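Local coordinates for monoglyceride lipase (Saccharomyces cerevisiae, PDB 4ZWN), which hydrolyses monoacylglycerols, preferably monounsaturated ones, to free fatty acids and glycerol, and also takes part in the breakdown of fatty acid ethyl esters, at residues I173-H178 and T273-K278; V199-G204 and G231-I236; A244-N249 and E281-D286; H268-T273 and L294-G299. The protein carries 2 engineered substitutions. One frame throughout, in Å; residues are numbered along the deposited sequence.

Contact 1. Residues I173-H178 and T273-K278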
# COMPACT_ATOMS: atom_id res chain seq x y z
N ILE A 173 -0.98 -2.79 -10.88
CA ILE A 173 -1.74 -2.42 -12.06
C ILE A 173 -1.78 -3.62 -13.00
O ILE A 173 -2.86 -4.14 -13.31
CB ILE A 173 -1.14 -1.18 -12.75
CG1 ILE A 173 -1.23 0.02 -11.80
CG2 ILE A 173 -1.88 -0.88 -14.04
CD1 ILE A 173 -0.74 1.33 -12.39
N ILE A 174 -0.61 -4.08 -13.45
CA ILE A 174 -0.51 -5.34 -14.18
C ILE A 174 0.60 -6.20 -13.61
O ILE A 174 1.68 -5.70 -13.29
CB ILE A 174 -0.25 -5.12 -15.68
CG1 ILE A 174 0.87 -4.09 -15.89
CG2 ILE A 174 -1.52 -4.69 -16.39
CD1 ILE A 174 1.39 -4.05 -17.30
N LEU A 175 0.34 -7.49 -13.49
CA LEU A 175 1.37 -8.43 -13.06
C LEU A 175 2.50 -8.49 -14.08
O LEU A 175 2.28 -8.33 -15.28
CB LEU A 175 0.78 -9.82 -12.84
CG LEU A 175 -0.26 -9.98 -11.73
CD1 LEU A 175 -0.75 -11.42 -11.66
CD2 LEU A 175 0.33 -9.56 -10.40
N HIS A 176 3.71 -8.72 -13.59
CA HIS A 176 4.88 -8.94 -14.43
C HIS A 176 4.81 -10.34 -15.03
O HIS A 176 4.38 -11.28 -14.36
CB HIS A 176 6.16 -8.77 -13.60
CG HIS A 176 7.42 -8.75 -14.41
ND1 HIS A 176 8.01 -9.90 -14.88
CD2 HIS A 176 8.20 -7.73 -14.82
CE1 HIS A 176 9.11 -9.59 -15.54
NE2 HIS A 176 9.24 -8.27 -15.52
N PRO A 177 5.23 -10.49 -16.30
CA PRO A 177 5.20 -11.77 -17.01
C PRO A 177 5.81 -12.93 -16.22
O PRO A 177 5.32 -14.05 -16.29
CB PRO A 177 6.01 -11.49 -18.28
CG PRO A 177 5.79 -10.05 -18.53
CD PRO A 177 5.71 -9.40 -17.17
N HIS A 178 6.87 -12.64 -15.47
CA HIS A 178 7.53 -13.65 -14.65
C HIS A 178 6.56 -14.25 -13.63
O HIS A 178 6.58 -15.46 -13.38
CB HIS A 178 8.73 -13.04 -13.94
CG HIS A 178 9.45 -14.00 -13.05
ND1 HIS A 178 9.11 -14.19 -11.73
CD2 HIS A 178 10.51 -14.82 -13.29
CE1 HIS A 178 9.92 -15.09 -11.19
NE2 HIS A 178 10.78 -15.48 -12.12
N THR A 273 9.71 -8.02 -10.41
CA THR A 273 9.20 -9.07 -11.28
C THR A 273 7.88 -9.61 -10.76
O THR A 273 7.40 -10.65 -11.21
CB THR A 273 10.21 -10.23 -11.42
OG1 THR A 273 10.58 -10.69 -10.12
CG2 THR A 273 11.45 -9.76 -12.17
N ILE A 274 7.29 -8.89 -9.81
CA ILE A 274 5.97 -9.23 -9.30
C ILE A 274 4.92 -8.34 -9.97
O ILE A 274 4.02 -8.83 -10.65
CB ILE A 274 5.90 -9.08 -7.77
CG1 ILE A 274 6.87 -10.06 -7.11
CG2 ILE A 274 4.48 -9.31 -7.27
CD1 ILE A 274 6.86 -10.02 -5.60
N ASN A 275 5.05 -7.03 -9.79
CA ASN A 275 4.22 -6.06 -10.50
C ASN A 275 5.03 -5.35 -11.58
O ASN A 275 6.06 -4.76 -11.30
CB ASN A 275 3.63 -5.03 -9.53
CG ASN A 275 2.66 -5.65 -8.54
OD1 ASN A 275 2.18 -6.77 -8.74
ND2 ASN A 275 2.35 -4.93 -7.47
N ASP A 276 4.55 -5.43 -12.82
CA ASP A 276 5.29 -4.87 -13.95
C ASP A 276 5.39 -3.35 -13.87
O ASP A 276 4.38 -2.66 -13.70
CB ASP A 276 4.62 -5.27 -15.27
CG ASP A 276 5.59 -5.26 -16.44
OD1 ASP A 276 6.39 -4.31 -16.55
OD2 ASP A 276 5.54 -6.20 -17.25
N PRO A 277 6.62 -2.82 -14.00
CA PRO A 277 6.85 -1.38 -14.08
C PRO A 277 6.09 -0.73 -15.24
O PRO A 277 5.86 0.48 -15.21
CB PRO A 277 8.36 -1.28 -14.30
CG PRO A 277 8.91 -2.51 -13.66
CD PRO A 277 7.89 -3.58 -13.93
N LYS A 278 5.71 -1.52 -16.24
CA LYS A 278 4.93 -1.04 -17.37
C LYS A 278 3.62 -0.38 -16.92
O LYS A 278 3.16 0.58 -17.53
CB LYS A 278 4.63 -2.18 -18.35
CG LYS A 278 5.81 -2.59 -19.23
CD LYS A 278 5.45 -3.80 -20.11
CE LYS A 278 6.60 -4.21 -21.01
NZ LYS A 278 7.84 -4.54 -20.24
O HOH W 1 1.72 -3.12 -12.67
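H176 lays its imidazole over the backbone of T273: T273 CA sits 3.8 Å from the centroid of the H176 ring, a CH-pi contact over one face, while P177 CD lies over the opposite face, toward the rim. With CG anti to the backbone N (chi1 -171°), the H176 ring reaches back across the other segment and keeps ND1 for its own helix, where H178 N donates to H176 ND1 at 3.0 Å as an N-cap bond. D276 mirrors this role: K278 N donates to D276 OD1 at 2.9 Å, from above the carboxylate plane, and D276 OD2 lies 3.2 Å from P177 CD. Just before the two N-caps, L175 and N275 form a single backbone bridge. H176 N donates almost straight to I274 O (3.0 Å, 179°), and D276 N donates to I174 O (2.9 Å). A water accepts from I174 N and donates to D276 O. Further out, I174 CD1 reaches K278 CB at 3.9 Å, and N275 ND2 bonds S144 OG, the inferred nucleophile, and G170 O. The paired loops thus lead into helices 177-182 and 277-286, with Y247 of helix 233-248 against I173 and I174.

Contact 2. Residues V199-G204 and G231-I236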
# COMPACT_ATOMS: atom_id res chain seq x y z
N VAL A 199 -13.85 -19.80 -2.52
CA VAL A 199 -12.69 -20.68 -2.53
C VAL A 199 -11.44 -19.88 -2.16
O VAL A 199 -11.10 -18.91 -2.81
CB VAL A 199 -12.49 -21.36 -3.89
CG1 VAL A 199 -11.12 -22.00 -3.97
CG2 VAL A 199 -13.58 -22.39 -4.13
N ARG A 200 -10.78 -20.30 -1.08
CA ARG A 200 -9.60 -19.60 -0.61
C ARG A 200 -8.34 -20.35 -1.01
O ARG A 200 -8.35 -21.58 -1.09
CB ARG A 200 -9.68 -19.40 0.91
CG ARG A 200 -10.66 -18.30 1.30
CD ARG A 200 -11.20 -18.44 2.71
NE ARG A 200 -10.15 -18.35 3.72
CZ ARG A 200 -9.65 -19.40 4.37
NH1 ARG A 200 -10.11 -20.62 4.10
NH2 ARG A 200 -8.70 -19.23 5.27
N ILE A 201 -7.27 -19.61 -1.27
CA ILE A 201 -6.07 -20.23 -1.83
C ILE A 201 -4.77 -19.56 -1.36
O ILE A 201 -4.72 -18.35 -1.12
CB ILE A 201 -6.14 -20.21 -3.37
CG1 ILE A 201 -5.15 -21.21 -3.96
CG2 ILE A 201 -5.92 -18.81 -3.93
CD1 ILE A 201 -5.49 -21.60 -5.37
N ASP A 202 -3.73 -20.38 -1.20
CA ASP A 202 -2.42 -19.92 -0.76
C ASP A 202 -1.38 -20.25 -1.83
O ASP A 202 -1.03 -21.41 -2.04
CB ASP A 202 -2.05 -20.58 0.57
CG ASP A 202 -0.67 -20.17 1.07
OD1 ASP A 202 -0.14 -19.13 0.61
OD2 ASP A 202 -0.12 -20.88 1.93
N THR A 203 -0.89 -19.21 -2.51
CA THR A 203 0.01 -19.40 -3.64
C THR A 203 1.47 -19.38 -3.23
O THR A 203 2.35 -19.68 -4.03
CB THR A 203 -0.22 -18.31 -4.71
OG1 THR A 203 0.08 -17.02 -4.16
CG2 THR A 203 -1.66 -18.34 -5.18
N GLY A 204 1.73 -19.03 -1.97
CA GLY A 204 3.08 -18.98 -1.47
C GLY A 204 3.79 -17.67 -1.78
O GLY A 204 3.49 -17.01 -2.79
N GLY A 231 -6.07 -16.15 0.33
CA GLY A 231 -6.89 -15.17 -0.35
C GLY A 231 -8.05 -15.84 -1.07
O GLY A 231 -7.87 -16.89 -1.68
N SER A 232 -9.23 -15.24 -0.99
CA SER A 232 -10.40 -15.79 -1.68
C SER A 232 -10.39 -15.39 -3.15
O SER A 232 -9.80 -14.38 -3.51
CB SER A 232 -11.69 -15.31 -1.02
OG SER A 232 -11.93 -13.94 -1.32
N PHE A 233 -11.05 -16.19 -3.98
CA PHE A 233 -11.15 -15.87 -5.41
C PHE A 233 -11.80 -14.51 -5.61
O PHE A 233 -11.41 -13.76 -6.50
CB PHE A 233 -11.94 -16.95 -6.15
CG PHE A 233 -11.15 -18.20 -6.44
CD1 PHE A 233 -9.89 -18.39 -5.89
CD2 PHE A 233 -11.66 -19.19 -7.27
CE1 PHE A 233 -9.16 -19.53 -6.16
CE2 PHE A 233 -10.94 -20.34 -7.54
CZ PHE A 233 -9.69 -20.51 -6.98
N ARG A 234 -12.79 -14.19 -4.78
CA ARG A 234 -13.49 -12.92 -4.88
C ARG A 234 -12.53 -11.77 -4.58
O ARG A 234 -12.49 -10.79 -5.32
CB ARG A 234 -14.70 -12.89 -3.93
CG ARG A 234 -15.51 -11.59 -3.91
CD ARG A 234 -15.65 -10.94 -5.29
NE ARG A 234 -16.37 -11.76 -6.26
CZ ARG A 234 -16.35 -11.54 -7.57
NH1 ARG A 234 -15.65 -10.53 -8.07
NH2 ARG A 234 -17.03 -12.33 -8.39
N GLN A 235 -11.77 -11.91 -3.50
CA GLN A 235 -10.77 -10.91 -3.14
C GLN A 235 -9.75 -10.72 -4.25
O GLN A 235 -9.48 -9.59 -4.69
CB GLN A 235 -10.06 -11.30 -1.85
CG GLN A 235 -8.92 -10.37 -1.47
CD GLN A 235 -8.02 -10.94 -0.39
OE1 GLN A 235 -7.77 -12.14 -0.35
NE2 GLN A 235 -7.52 -10.08 0.49
N ILE A 236 -9.18 -11.83 -4.71
CA ILE A 236 -8.14 -11.81 -5.73
C ILE A 236 -8.63 -11.20 -7.04
O ILE A 236 -7.96 -10.34 -7.62
CB ILE A 236 -7.59 -13.22 -5.98
CG1 ILE A 236 -6.95 -13.77 -4.70
CG2 ILE A 236 -6.57 -13.21 -7.11
CD1 ILE A 236 -6.59 -15.23 -4.77
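V199 and F233 lie side by side, and the valine covers one face of the phenyl ring. From CB outward, V199 first meets the CD2 and CE2 side of the F233 ring; CG1, anti to the backbone N (chi1 167°), then continues over the face. V199 CG1 stands 3.9 Å from the F233 ring centroid, 20° off the normal, a CH-pi contact displaced toward the rim, with its nearest approach at F233 CZ (3.7 Å). I201 approaches the same ring differently: its CG2 lies at the edge, near the ring plane, 4.0 Å from F233 CE1. The same methyl, I201 CG2, touches I236 CD1 at 3.7 Å, the two side chains crossing at about a right angle. F233 is therefore held over one face by V199, just before strand 200-201, and at its edge by I201 of the strand.

The backbone fixes this register. I201 N donates to G231 O at 2.8 Å and G231 N to I201 O at 3.0 Å, the two bonds of an antiparallel hydrogen-bonded pair. R200 faces S232 in the adjoining non-hydrogen-bonded pair, its CG lying against S232 CB. One residue on, F233 N donates to V199 O at 3.0 Å, so the pairing runs into the first turn of the helix. S232 is the N-cap: its OG accepts from Q235 N at 3.0 Å and is also bonded to G109 O, while R200 NE bonds K108 O. The arrangement is a two-stranded antiparallel ribbon, 200-201 with 231-232, separate from the main alpha/beta hydrolase sheet and running directly into N-capped helix 233-248.

Contact 3. Residues A244-N249 and E281-D286. Engineered in segment 281-286: R285 (natural residue Gln).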
# COMPACT_ATOMS: atom_id res chain seq x y z
N ALA A 244 -6.22 -3.76 -13.55
CA ALA A 244 -6.43 -3.92 -14.99
C ALA A 244 -7.27 -2.78 -15.55
O ALA A 244 -7.07 -2.34 -16.68
CB ALA A 244 -7.09 -5.26 -15.29
N LYS A 245 -8.21 -2.30 -14.74
CA LYS A 245 -9.07 -1.19 -15.13
C LYS A 245 -8.25 0.05 -15.41
O LYS A 245 -8.52 0.80 -16.35
CB LYS A 245 -10.11 -0.91 -14.04
CG LYS A 245 -10.95 0.34 -14.30
CD LYS A 245 -11.95 0.58 -13.17
CE LYS A 245 -11.24 0.66 -11.83
NZ LYS A 245 -12.19 0.76 -10.69
N LEU A 246 -7.23 0.27 -14.58
CA LEU A 246 -6.35 1.41 -14.76
C LEU A 246 -5.46 1.25 -15.98
O LEU A 246 -5.18 2.21 -16.69
CB LEU A 246 -5.50 1.63 -13.50
CG LEU A 246 -6.27 2.07 -12.26
CD1 LEU A 246 -5.33 2.34 -11.10
CD2 LEU A 246 -7.13 3.29 -12.57
N TYR A 247 -5.01 0.02 -16.24
CA TYR A 247 -4.08 -0.24 -17.33
C TYR A 247 -4.76 -0.12 -18.69
O TYR A 247 -4.17 0.40 -19.64
CB TYR A 247 -3.46 -1.63 -17.19
CG TYR A 247 -2.43 -1.91 -18.26
CD1 TYR A 247 -1.20 -1.26 -18.26
CD2 TYR A 247 -2.69 -2.82 -19.28
CE1 TYR A 247 -0.26 -1.51 -19.23
CE2 TYR A 247 -1.75 -3.08 -20.26
CZ TYR A 247 -0.54 -2.42 -20.23
OH TYR A 247 0.40 -2.67 -21.20
N LYS A 248 -5.98 -0.61 -18.78
CA LYS A 248 -6.74 -0.51 -20.02
C LYS A 248 -7.19 0.94 -20.24
O LYS A 248 -7.16 1.43 -21.37
CB LYS A 248 -7.95 -1.45 -19.99
CG LYS A 248 -9.15 -0.94 -20.76
CD LYS A 248 -10.15 -2.06 -21.04
CE LYS A 248 -9.67 -2.95 -22.17
NZ LYS A 248 -9.54 -2.19 -23.45
N ASN A 249 -7.58 1.61 -19.16
CA ASN A 249 -8.02 3.00 -19.21
C ASN A 249 -9.09 3.23 -20.27
O ASN A 249 -8.95 4.10 -21.14
CB ASN A 249 -6.83 3.94 -19.45
CG ASN A 249 -7.16 5.39 -19.16
OD1 ASN A 249 -8.04 5.69 -18.35
ND2 ASN A 249 -6.47 6.30 -19.83
N GLU A 281 4.40 3.12 -15.56
CA GLU A 281 4.80 4.00 -16.66
C GLU A 281 3.60 4.52 -17.42
O GLU A 281 3.52 5.71 -17.74
CB GLU A 281 5.75 3.27 -17.61
CG GLU A 281 7.12 2.97 -17.01
CD GLU A 281 7.94 2.04 -17.88
OE1 GLU A 281 7.36 1.35 -18.74
OE2 GLU A 281 9.18 2.00 -17.69
N LYS A 282 2.65 3.64 -17.71
CA LYS A 282 1.47 4.02 -18.48
C LYS A 282 0.51 4.86 -17.64
O LYS A 282 -0.15 5.76 -18.17
CB LYS A 282 0.75 2.78 -19.01
CG LYS A 282 -0.41 3.09 -19.94
CD LYS A 282 -1.00 1.82 -20.53
CE LYS A 282 -2.14 2.12 -21.49
NZ LYS A 282 -3.30 2.76 -20.82
N PHE A 283 0.42 4.58 -16.35
CA PHE A 283 -0.47 5.33 -15.47
C PHE A 283 -0.07 6.80 -15.40
O PHE A 283 -0.92 7.68 -15.51
CB PHE A 283 -0.50 4.73 -14.06
CG PHE A 283 -1.42 5.46 -13.12
CD1 PHE A 283 -2.77 5.18 -13.10
CD2 PHE A 283 -0.93 6.45 -12.28
CE1 PHE A 283 -3.62 5.86 -12.25
CE2 PHE A 283 -1.77 7.13 -11.43
CZ PHE A 283 -3.12 6.84 -11.42
N ILE A 284 1.22 7.05 -15.22
CA ILE A 284 1.73 8.42 -15.17
C ILE A 284 1.47 9.15 -16.49
O ILE A 284 1.09 10.32 -16.49
CB ILE A 284 3.24 8.45 -14.84
CG1 ILE A 284 3.47 7.86 -13.45
CG2 ILE A 284 3.78 9.87 -14.88
CD1 ILE A 284 2.73 8.59 -12.35
N ARG A 285 1.65 8.44 -17.60
CA ARG A 285 1.32 8.97 -18.92
C ARG A 285 -0.15 9.39 -19.02
O ARG A 285 -0.46 10.47 -19.55
CB ARG A 285 1.62 7.94 -19.99
CG ARG A 285 3.05 7.93 -20.47
CD ARG A 285 3.19 6.95 -21.62
NE ARG A 285 4.46 7.12 -22.32
CZ ARG A 285 4.61 7.80 -23.45
NH1 ARG A 285 3.55 8.36 -24.03
NH2 ARG A 285 5.80 7.90 -24.02
N ASP A 286 -1.05 8.54 -18.53
CA ASP A 286 -2.48 8.79 -18.66
C ASP A 286 -3.00 9.79 -17.63
O ASP A 286 -4.04 10.42 -17.84
CB ASP A 286 -3.27 7.48 -18.52
CG ASP A 286 -2.97 6.49 -19.63
OD1 ASP A 286 -2.49 6.91 -20.71
OD2 ASP A 286 -3.22 5.28 -19.43
O HOH W 2 -2.64 3.69 -17.28
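Two helices of the alpha/beta hydrolase fold, 233-248 near its C-terminal end and 277-286, meet here at a 59° crossing with their short axes 9.7 Å apart, and a lysine spans the gap between them. K282 extends with CG anti to the backbone N (chi1 -174°) and stays stretched until a bend at its last torsion, which brings the ammonium to the end of the other helix. There K282 NZ donates to Y247 O at 2.8 Å, tilted from the carbonyl plane. On its own helix the same nitrogen forms a salt bridge with D286, K282 NZ to D286 OD2 2.9 Å, through the syn lone pair of that oxygen. A carbonyl at a helix C-terminus and a carboxylate one turn along thus share one ammonium, a setting that would probably favour its charged form.

The aliphatic part of K282 crosses the Y247 side chain at about a right angle, K282 CD lying 3.7 Å from Y247 CE1. A water gives a second link, donating to L246 O at 3.0 Å and to D286 OD2 at 2.7 Å. L246 CD1 packs obliquely against F283 CE1 at 4.1 Å. N249, leaving the helix with positive phi, brings its amide near the D286 carboxylate, the two planes 27° apart; N249 OD1 accepts from I254 N and N249 ND2 donates to Q255 OE1. F283 also leans on L151 of helix 145-156 and I254 of helix 253-257, while L246 rests on N152, placing the crossing beside helix 145-156, with helix 253-257 flanking F283 and D286.

Contact 4. Residues H268-T273 and L294-G299; sequences HGQDDT and LKLYPG
L296 and Q270 meet because L296 keeps CG beside its backbone N (chi1 -64°), sending CD1 toward the loop, and Q270, extended at chi1, folds back at chi2 (65°) to lay OE1 3.4 Å from L296 CD1. The other methyl, L296 CD2, packs 3.9 Å from H268 CB. Beneath these side chains the backbones run parallel. H268 N donates to K295 O at 3.1 Å, and H268 O accepts from Y297 N at 3.1 Å while also receiving the CA-H of L296. Q270 N closes the pairing on Y297 O at 2.9 Å. These strands, 264-269 and 292-297, are joined through helix 277-286 as a beta-alpha-beta unit, and 292-297 is the outermost strand at this end of the alpha/beta hydrolase sheet. Beyond the first strand a type I turn from G269 to D272 carries D272, inferred to belong to the charge relay system; its OD2 bonds H302 ND1. The H268 ring turns away, ND1 bonded to S280 OG and NE2 to N275 O. A water donates to D271 OD1 (2.9 Å) and accepts from G299 N (2.9 Å).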
# COMPACT_ATOMS: atom_id res chain seq x y z
N HIS A 268 8.81 2.66 -7.84
CA HIS A 268 8.71 1.31 -8.36
C HIS A 268 10.10 0.76 -8.63
O HIS A 268 10.86 1.37 -9.38
CB HIS A 268 7.86 1.30 -9.64
CG HIS A 268 7.26 -0.02 -9.97
ND1 HIS A 268 6.00 -0.15 -10.51
CD2 HIS A 268 7.73 -1.29 -9.82
CE1 HIS A 268 5.72 -1.43 -10.68
NE2 HIS A 268 6.75 -2.14 -10.27
N GLY A 269 10.41 -0.41 -8.06
CA GLY A 269 11.69 -1.04 -8.31
C GLY A 269 11.81 -1.45 -9.77
O GLY A 269 10.88 -2.02 -10.34
N GLN A 270 12.96 -1.14 -10.37
CA GLN A 270 13.18 -1.44 -11.77
C GLN A 270 13.19 -2.95 -11.99
O GLN A 270 12.75 -3.44 -13.02
CB GLN A 270 14.49 -0.82 -12.24
CG GLN A 270 14.79 -1.04 -13.72
CD GLN A 270 13.79 -0.36 -14.63
OE1 GLN A 270 13.77 0.86 -14.75
NE2 GLN A 270 12.94 -1.16 -15.28
N ASP A 271 13.69 -3.69 -10.99
CA ASP A 271 13.80 -5.14 -11.11
C ASP A 271 12.60 -5.87 -10.52
O ASP A 271 12.67 -7.07 -10.24
CB ASP A 271 15.08 -5.62 -10.43
CG ASP A 271 16.33 -5.05 -11.07
OD1 ASP A 271 16.24 -4.60 -12.23
OD2 ASP A 271 17.39 -5.06 -10.42
N ASP A 272 11.51 -5.14 -10.32
CA ASP A 272 10.28 -5.74 -9.80
C ASP A 272 9.73 -6.75 -10.81
O ASP A 272 9.33 -6.38 -11.91
CB ASP A 272 9.25 -4.65 -9.50
CG ASP A 272 8.06 -5.15 -8.70
OD1 ASP A 272 7.80 -6.38 -8.69
OD2 ASP A 272 7.38 -4.32 -8.07
N THR A 273 9.71 -8.02 -10.41
CA THR A 273 9.20 -9.07 -11.28
C THR A 273 7.88 -9.61 -10.76
O THR A 273 7.40 -10.65 -11.21
CB THR A 273 10.21 -10.23 -11.42
OG1 THR A 273 10.58 -10.69 -10.12
CG2 THR A 273 11.45 -9.76 -12.17
N LEU A 294 6.99 9.60 -11.99
CA LEU A 294 7.37 8.21 -11.76
C LEU A 294 8.86 8.11 -11.47
O LEU A 294 9.69 8.66 -12.20
CB LEU A 294 7.02 7.34 -12.96
CG LEU A 294 7.64 5.94 -12.96
CD1 LEU A 294 7.10 5.10 -11.81
CD2 LEU A 294 7.39 5.24 -14.28
N LYS A 295 9.21 7.42 -10.39
CA LYS A 295 10.60 7.14 -10.08
C LYS A 295 10.87 5.63 -10.13
O LYS A 295 10.21 4.84 -9.46
CB LYS A 295 10.99 7.69 -8.70
CG LYS A 295 11.19 9.20 -8.67
CD LYS A 295 11.75 9.65 -7.32
CE LYS A 295 11.96 11.16 -7.28
NZ LYS A 295 12.88 11.62 -8.35
N LEU A 296 11.83 5.25 -10.96
CA LEU A 296 12.25 3.86 -11.07
C LEU A 296 13.59 3.69 -10.38
O LEU A 296 14.48 4.53 -10.52
CB LEU A 296 12.33 3.43 -12.53
CG LEU A 296 11.01 3.43 -13.30
CD1 LEU A 296 11.22 3.09 -14.76
CD2 LEU A 296 10.03 2.45 -12.66
N TYR A 297 13.74 2.60 -9.63
CA TYR A 297 14.96 2.41 -8.84
C TYR A 297 15.74 1.18 -9.28
O TYR A 297 15.29 0.05 -9.11
CB TYR A 297 14.61 2.31 -7.35
CG TYR A 297 14.01 3.58 -6.80
CD1 TYR A 297 14.82 4.55 -6.22
CD2 TYR A 297 12.65 3.82 -6.88
CE1 TYR A 297 14.28 5.72 -5.72
CE2 TYR A 297 12.10 4.99 -6.38
CZ TYR A 297 12.92 5.94 -5.80
OH TYR A 297 12.38 7.10 -5.30
N PRO A 298 16.92 1.41 -9.81
CA PRO A 298 17.79 0.35 -10.28
C PRO A 298 18.28 -0.53 -9.16
O PRO A 298 18.66 -0.05 -8.14
CB PRO A 298 18.95 1.10 -10.87
CG PRO A 298 18.37 2.39 -11.26
CD PRO A 298 17.42 2.72 -10.19
N GLY A 299 18.24 -1.83 -9.38
CA GLY A 299 18.64 -2.79 -8.39
C GLY A 299 17.58 -3.08 -7.37
O GLY A 299 17.77 -3.88 -6.51
O HOH W 3 17.93 -2.23 -12.27

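Contact 4 lies at the edge of the main sheet, in strands 264-269 and 292-297; helix 277-286, which links them, provides one side of contact 3 and begins within contact 1. Contacts 1 and 4 share T273, with centres 11 Å apart, and contact 3 lies 13 Å from contact 1, touching it through Y247 and F283 against I173 and I174. The segments of contacts 1, 3 and 4 alternate along the chain and join one flank; contacts 1 and 4 lie at the loop bearing D272. Contact 2, centred 19 Å from contact 1 and 25 Å from contact 3, is joined to contact 3 by helix 233-248, which links the small two-stranded ribbon to that helix crossing.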